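Local coordinates for protein type III restriction-modification enzyme EcoP15I Mod subunit (Escherichia coli, PDB 4ZCF) that recognises the DNA sequence 5'-CAGCAG-3' as a dimer, methylates the second adenine at N6 using S-adenosyl-L-methionine, and supports DNA cleavage together with the Res subunit, at residues 25-30 and 41-46; 101-106 and 182-187. All coordinates share one frame; numbering follows the deposited sequence.

Both contacts are buried and neither has a hydrogen bond across it, yet they belong to different regions of the chain. The centre of contact 1 lies about 40 Å from the centre of the chain, where a short turn after helix 14-24 meets helix 37-44, and the second Mod subunit packs against it. Contact 2, its centre about 12 Å from the chain centre, joins helices 102-113 and 171-188 inside the methyltransferase domain. One isoleucine, chiefly through its terminal methyl, makes the touches of contact 1, one to an amide; in contact 2 two leucines meet an isoleucine on neighbouring helices, with polar ties around them. No element is shared, and the contact centres are 36 Å apart.

Contact 1. Residues 25-30 and 41-46; sequences FPQCFD and LEIIRA
CD1 of I43, a terminal methyl reaching out of helix 37-44, carries most of this contact and touches three residues of the turn 25-30. The apolar touches come from F25 and C28. The F25 ring offers its edge: CD1 of I43 lies near the ring plane, 4.2 Å from CD2 of F25. CG2 of I43 adds a looser touch, 4.3 Å from CE2 of F25. On the C28 side the sulfur SG stands 4.3 Å from CD1 of I43. The isoleucine owes this reach to its extended outer branch, with CD1 anti to CA about the CB–CG1 bond (chi2 163°).

The third partner is polar. The Q27 side chain approaches from the opposite direction, and its NE2 lies 3.4 Å from CD1 of I43, a van der Waals contact. A bend at chi2 (-81°) turns the amide out of a straight chain and presents its nitrogen to the methyl. The backbones themselves stay well apart, with 9.6 Å between CA of F25 and CA of I43.

Within 25-30 the chain makes a short 3-10 turn at residues 26-28, closed by a weak bond from C28 N to F25 O at 3.4 Å. In the second Mod subunit, Q17 packs on F25, and ND2 of N14 is hydrogen-bonded to I43 O; the contact therefore borders the dimer interface. Within its own chain it closes the corner between two helices: F25 is the first residue beyond helix 14-24, F29 turns back onto L18 and L21 of that helix, and F25 and C28 also touch L40 of helix 37-44.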
loop_
_atom_site.group_PDB
_atom_site.type_symbol
_atom_site.label_atom_id
_atom_site.label_comp_id
_atom_site.label_asym_id
_atom_site.label_seq_id
_atom_site.Cartn_x
_atom_site.Cartn_y
_atom_site.Cartn_z
ATOM N N PHE A 25 36.685 3.918 1.574
ATOM C CA PHE A 25 35.605 2.942 1.761
ATOM C C PHE A 25 34.665 3.429 2.877
ATOM O O PHE A 25 34.605 2.817 3.949
ATOM C CB PHE A 25 36.192 1.540 2.034
ATOM C CG PHE A 25 37.240 1.112 1.033
ATOM C CD1 PHE A 25 38.576 1.463 1.204
ATOM C CD2 PHE A 25 36.885 0.407 -0.109
ATOM C CE1 PHE A 25 39.531 1.129 0.241
ATOM C CE2 PHE A 25 37.852 0.036 -1.047
ATOM C CZ PHE A 25 39.168 0.392 -0.863
ATOM N N PRO A 26 33.931 4.552 2.648
ATOM C CA PRO A 26 33.078 5.103 3.717
ATOM C C PRO A 26 31.872 4.263 4.135
ATOM O O PRO A 26 31.518 4.257 5.304
ATOM C CB PRO A 26 32.691 6.476 3.169
ATOM C CG PRO A 26 32.687 6.290 1.702
ATOM C CD PRO A 26 33.873 5.411 1.444
ATOM N N GLN A 27 31.280 3.532 3.193
ATOM C CA GLN A 27 30.120 2.643 3.358
ATOM C C GLN A 27 30.434 1.394 4.194
ATOM O O GLN A 27 29.533 0.609 4.478
ATOM C CB GLN A 27 29.617 2.215 1.974
ATOM C CG GLN A 27 30.494 1.174 1.251
ATOM C CD GLN A 27 31.716 1.740 0.552
ATOM O OE1 GLN A 27 32.171 2.857 0.806
ATOM N NE2 GLN A 27 32.280 0.977 -0.362
ATOM N N CYS A 28 31.708 1.192 4.538
ATOM C CA CYS A 28 32.192 0.046 5.300
ATOM C C CYS A 28 32.164 0.294 6.786
ATOM O O CYS A 28 32.559 -0.580 7.545
ATOM C CB CYS A 28 33.587 -0.342 4.826
ATOM S SG CYS A 28 33.609 -1.111 3.198
ATOM N N PHE A 29 31.705 1.491 7.188
ATOM C CA PHE A 29 31.561 1.950 8.571
ATOM C C PHE A 29 30.092 2.340 8.801
ATOM O O PHE A 29 29.492 2.994 7.956
ATOM C CB PHE A 29 32.528 3.115 8.854
ATOM C CG PHE A 29 33.983 2.734 8.689
ATOM C CD1 PHE A 29 34.613 2.836 7.451
ATOM C CD2 PHE A 29 34.726 2.273 9.770
ATOM C CE1 PHE A 29 35.956 2.477 7.299
ATOM C CE2 PHE A 29 36.073 1.922 9.616
ATOM C CZ PHE A 29 36.676 2.022 8.384
ATOM N N ASP A 30 29.490 1.886 9.892
ATOM C CA ASP A 30 28.070 2.164 10.140
ATOM C C ASP A 30 27.805 3.612 10.621
ATOM O O ASP A 30 28.742 4.405 10.655
ATOM C CB ASP A 30 27.423 1.048 11.008
ATOM C CG ASP A 30 27.713 1.087 12.495
ATOM O OD1 ASP A 30 28.399 2.026 12.944
ATOM O OD2 ASP A 30 27.169 0.232 13.229
ATOM N N LEU A 41 34.791 -7.063 2.536
ATOM C CA LEU A 41 35.008 -8.422 2.021
ATOM C C LEU A 41 34.303 -8.661 0.684
ATOM O O LEU A 41 34.915 -9.235 -0.210
ATOM C CB LEU A 41 34.649 -9.519 3.042
ATOM C CG LEU A 41 35.532 -9.626 4.304
ATOM C CD1 LEU A 41 34.873 -10.515 5.352
ATOM C CD2 LEU A 41 36.920 -10.179 3.982
ATOM N N GLU A 42 33.057 -8.171 0.515
ATOM C CA GLU A 42 32.347 -8.315 -0.764
ATOM C C GLU A 42 33.016 -7.524 -1.903
ATOM O O GLU A 42 32.944 -7.960 -3.056
ATOM C CB GLU A 42 30.818 -8.105 -0.648
ATOM C CG GLU A 42 30.375 -6.694 -0.290
ATOM C CD GLU A 42 28.913 -6.520 0.085
ATOM O OE1 GLU A 42 28.423 -7.269 0.963
ATOM O OE2 GLU A 42 28.276 -5.584 -0.453
ATOM N N ILE A 43 33.744 -6.423 -1.565
ATOM C CA ILE A 43 34.515 -5.596 -2.515
ATOM C C ILE A 43 35.755 -6.380 -2.983
ATOM O O ILE A 43 36.020 -6.465 -4.188
ATOM C CB ILE A 43 34.865 -4.185 -1.939
ATOM C CG1 ILE A 43 33.594 -3.286 -1.865
ATOM C CG2 ILE A 43 36.007 -3.499 -2.738
ATOM C CD1 ILE A 43 33.676 -2.078 -0.985
ATOM N N ILE A 44 36.484 -6.982 -2.031
ATOM C CA ILE A 44 37.667 -7.798 -2.309
ATOM C C ILE A 44 37.373 -8.999 -3.268
ATOM O O ILE A 44 38.263 -9.395 -4.026
ATOM C CB ILE A 44 38.371 -8.181 -0.985
ATOM C CG1 ILE A 44 38.944 -6.925 -0.307
ATOM C CG2 ILE A 44 39.463 -9.241 -1.199
ATOM C CD1 ILE A 44 39.192 -7.060 1.175
ATOM N N ARG A 45 36.118 -9.513 -3.281
ATOM C CA ARG A 45 35.680 -10.636 -4.131
ATOM C C ARG A 45 35.138 -10.196 -5.506
ATOM O O ARG A 45 34.094 -9.539 -5.593
ATOM C CB ARG A 45 34.660 -11.536 -3.403
ATOM C CG ARG A 45 35.080 -11.982 -1.995
ATOM C CD ARG A 45 34.073 -12.915 -1.332
ATOM N NE ARG A 45 32.692 -12.424 -1.400
ATOM C CZ ARG A 45 31.975 -12.020 -0.354
ATOM N NH1 ARG A 45 32.496 -12.045 0.869
ATOM N NH2 ARG A 45 30.727 -11.597 -0.522
ATOM N N ALA A 46 35.862 -10.573 -6.577
ATOM C CA ALA A 46 35.543 -10.280 -7.983
ATOM C C ALA A 46 35.337 -11.604 -8.770
ATOM O O ALA A 46 35.889 -11.782 -9.863
ATOM C CB ALA A 46 36.669 -9.456 -8.606
#

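Contact 2. Residues 101-106 and 182-187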
loop_
_atom_site.group_PDB
_atom_site.type_symbol
_atom_site.label_atom_id
_atom_site.label_comp_id
_atom_site.label_asym_id
_atom_site.label_seq_id
_atom_site.Cartn_x
_atom_site.Cartn_y
_atom_site.Cartn_z
ATOM N N ASP A 101 2.402 -9.456 24.020
ATOM C CA ASP A 101 3.214 -9.216 22.831
ATOM C C ASP A 101 2.248 -8.932 21.711
ATOM O O ASP A 101 1.300 -9.696 21.527
ATOM C CB ASP A 101 4.051 -10.463 22.518
ATOM C CG ASP A 101 4.914 -10.394 21.280
ATOM O OD1 ASP A 101 5.618 -9.368 21.099
ATOM O OD2 ASP A 101 4.949 -11.394 20.530
ATOM N N ASN A 102 2.428 -7.784 21.026
ATOM C CA ASN A 102 1.559 -7.331 19.935
ATOM C C ASN A 102 1.492 -8.318 18.765
ATOM O O ASN A 102 0.402 -8.508 18.217
ATOM C CB ASN A 102 1.926 -5.910 19.482
ATOM C CG ASN A 102 3.400 -5.687 19.205
ATOM O OD1 ASN A 102 4.133 -6.563 18.732
ATOM N ND2 ASN A 102 3.866 -4.496 19.481
ATOM N N LEU A 103 2.633 -8.973 18.409
ATOM C CA LEU A 103 2.687 -9.975 17.331
ATOM C C LEU A 103 1.808 -11.166 17.648
ATOM O O LEU A 103 1.027 -11.610 16.787
ATOM C CB LEU A 103 4.132 -10.429 17.042
ATOM C CG LEU A 103 4.333 -11.391 15.849
ATOM C CD1 LEU A 103 3.653 -10.875 14.583
ATOM C CD2 LEU A 103 5.802 -11.687 15.612
ATOM N N GLU A 104 1.907 -11.661 18.901
ATOM C CA GLU A 104 1.105 -12.770 19.415
ATOM C C GLU A 104 -0.384 -12.371 19.473
ATOM O O GLU A 104 -1.252 -13.126 19.002
ATOM C CB GLU A 104 1.640 -13.191 20.793
ATOM C CG GLU A 104 1.059 -14.501 21.301
ATOM C CD GLU A 104 1.496 -15.798 20.641
ATOM O OE1 GLU A 104 2.425 -15.777 19.801
ATOM O OE2 GLU A 104 0.923 -16.849 21.003
ATOM N N VAL A 105 -0.663 -11.147 19.978
ATOM C CA VAL A 105 -2.022 -10.590 20.043
ATOM C C VAL A 105 -2.673 -10.436 18.654
ATOM O O VAL A 105 -3.835 -10.786 18.502
ATOM C CB VAL A 105 -2.113 -9.316 20.909
ATOM C CG1 VAL A 105 -3.487 -8.683 20.800
ATOM C CG2 VAL A 105 -1.763 -9.608 22.369
ATOM N N LEU A 106 -1.927 -9.961 17.647
ATOM C CA LEU A 106 -2.420 -9.795 16.267
ATOM C C LEU A 106 -2.726 -11.145 15.626
ATOM O O LEU A 106 -3.744 -11.263 14.957
ATOM C CB LEU A 106 -1.417 -9.015 15.395
ATOM C CG LEU A 106 -1.224 -7.533 15.661
ATOM C CD1 LEU A 106 -0.016 -7.019 14.928
ATOM C CD2 LEU A 106 -2.454 -6.753 15.289
ATOM N N LEU A 182 3.899 -5.815 10.837
ATOM C CA LEU A 182 3.312 -5.174 9.656
ATOM C C LEU A 182 2.698 -6.211 8.741
ATOM O O LEU A 182 1.660 -5.945 8.131
ATOM C CB LEU A 182 4.399 -4.414 8.891
ATOM C CG LEU A 182 5.013 -3.158 9.554
ATOM C CD1 LEU A 182 5.915 -2.472 8.586
ATOM C CD2 LEU A 182 3.927 -2.159 10.049
ATOM N N TYR A 183 3.332 -7.410 8.648
ATOM C CA TYR A 183 2.839 -8.517 7.846
ATOM C C TYR A 183 1.481 -8.995 8.342
ATOM O O TYR A 183 0.553 -9.081 7.540
ATOM C CB TYR A 183 3.879 -9.660 7.777
ATOM C CG TYR A 183 3.474 -10.783 6.844
ATOM C CD1 TYR A 183 3.775 -10.731 5.483
ATOM C CD2 TYR A 183 2.723 -11.863 7.305
ATOM C CE1 TYR A 183 3.372 -11.749 4.610
ATOM C CE2 TYR A 183 2.298 -12.872 6.441
ATOM C CZ TYR A 183 2.655 -12.830 5.101
ATOM O OH TYR A 183 2.247 -13.835 4.258
ATOM N N ILE A 184 1.352 -9.292 9.648
ATOM C CA ILE A 184 0.077 -9.735 10.257
ATOM C C ILE A 184 -0.964 -8.641 10.252
ATOM O O ILE A 184 -2.117 -8.935 9.988
ATOM C CB ILE A 184 0.227 -10.385 11.686
ATOM C CG1 ILE A 184 1.239 -11.584 11.693
ATOM C CG2 ILE A 184 -1.147 -10.793 12.281
ATOM C CD1 ILE A 184 0.811 -12.863 10.857
ATOM N N ALA A 185 -0.567 -7.389 10.575
ATOM C CA ALA A 185 -1.468 -6.238 10.595
ATOM C C ALA A 185 -2.152 -6.066 9.258
ATOM O O ALA A 185 -3.361 -5.836 9.260
ATOM C CB ALA A 185 -0.723 -4.966 10.975
ATOM N N ARG A 186 -1.417 -6.249 8.113
ATOM C CA ARG A 186 -2.000 -6.108 6.756
ATOM C C ARG A 186 -3.266 -6.969 6.562
ATOM O O ARG A 186 -4.237 -6.525 5.942
ATOM C CB ARG A 186 -0.951 -6.419 5.666
ATOM C CG ARG A 186 -1.406 -6.124 4.231
ATOM C CD ARG A 186 -0.468 -6.780 3.247
ATOM N NE ARG A 186 -0.790 -6.486 1.854
ATOM C CZ ARG A 186 -1.604 -7.222 1.103
ATOM N NH1 ARG A 186 -2.222 -8.278 1.620
ATOM N NH2 ARG A 186 -1.828 -6.892 -0.163
ATOM N N GLU A 187 -3.250 -8.178 7.137
ATOM C CA GLU A 187 -4.312 -9.159 7.114
ATOM C C GLU A 187 -5.592 -8.652 7.770
ATOM O O GLU A 187 -6.681 -9.001 7.314
ATOM C CB GLU A 187 -3.844 -10.439 7.810
ATOM C CG GLU A 187 -2.492 -10.981 7.325
ATOM C CD GLU A 187 -2.152 -12.420 7.673
ATOM O OE1 GLU A 187 -3.074 -13.181 8.044
ATOM O OE2 GLU A 187 -0.967 -12.803 7.523
#
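L106 N is hydrogen-bonded to N102 O at 2.8 Å, a regular backbone bond of helix 102-113, the helix from which L106 faces I184 of helix 171-188. Just upstream, D101 is the N-cap, though its side-chain bond is weak: E104 N to D101 OD2 is 3.5 Å.

Across the contact the chemistry is aliphatic. I184 divides its two branches between two leucines one turn apart. Its CG2 methyl lies against the root of L106, 3.6 Å from CB of that residue, while CG1 of I184 meets the end of L103, 3.8 Å from its CD1. L103 points its CB past the other helix, but with CG anti to the backbone N (chi1 -175°) the methyl CD1 still arrives, and the two side chains cross at about a right angle. CD1 of L106 passes farther off, 4.4 Å from A185 N. The short helix segments run nearly parallel, at 27° with axes 9.7 Å apart.

Helix 171-188 is the last helix of the connection between the neighbouring parallel strands 117-122 and 193-199, a crossover as expected in a Rossmann-like methyltransferase. F440 covers both L106 and A185, and N102 ND2 is hydrogen-bonded to F440 O; F440 directly precedes an FAGSG sequence that matches the FxGxG cofactor-binding motif of such enzymes, so it probably borders the cofactor site. R181, on helix 171-188, forms a salt bridge to D101 and a hydrogen bond to N102 OD1. The chemistry is thus consistent with apolar packing between the helix faces and polar bonds from R181 tying the start of helix 102-113 to helix 171-188.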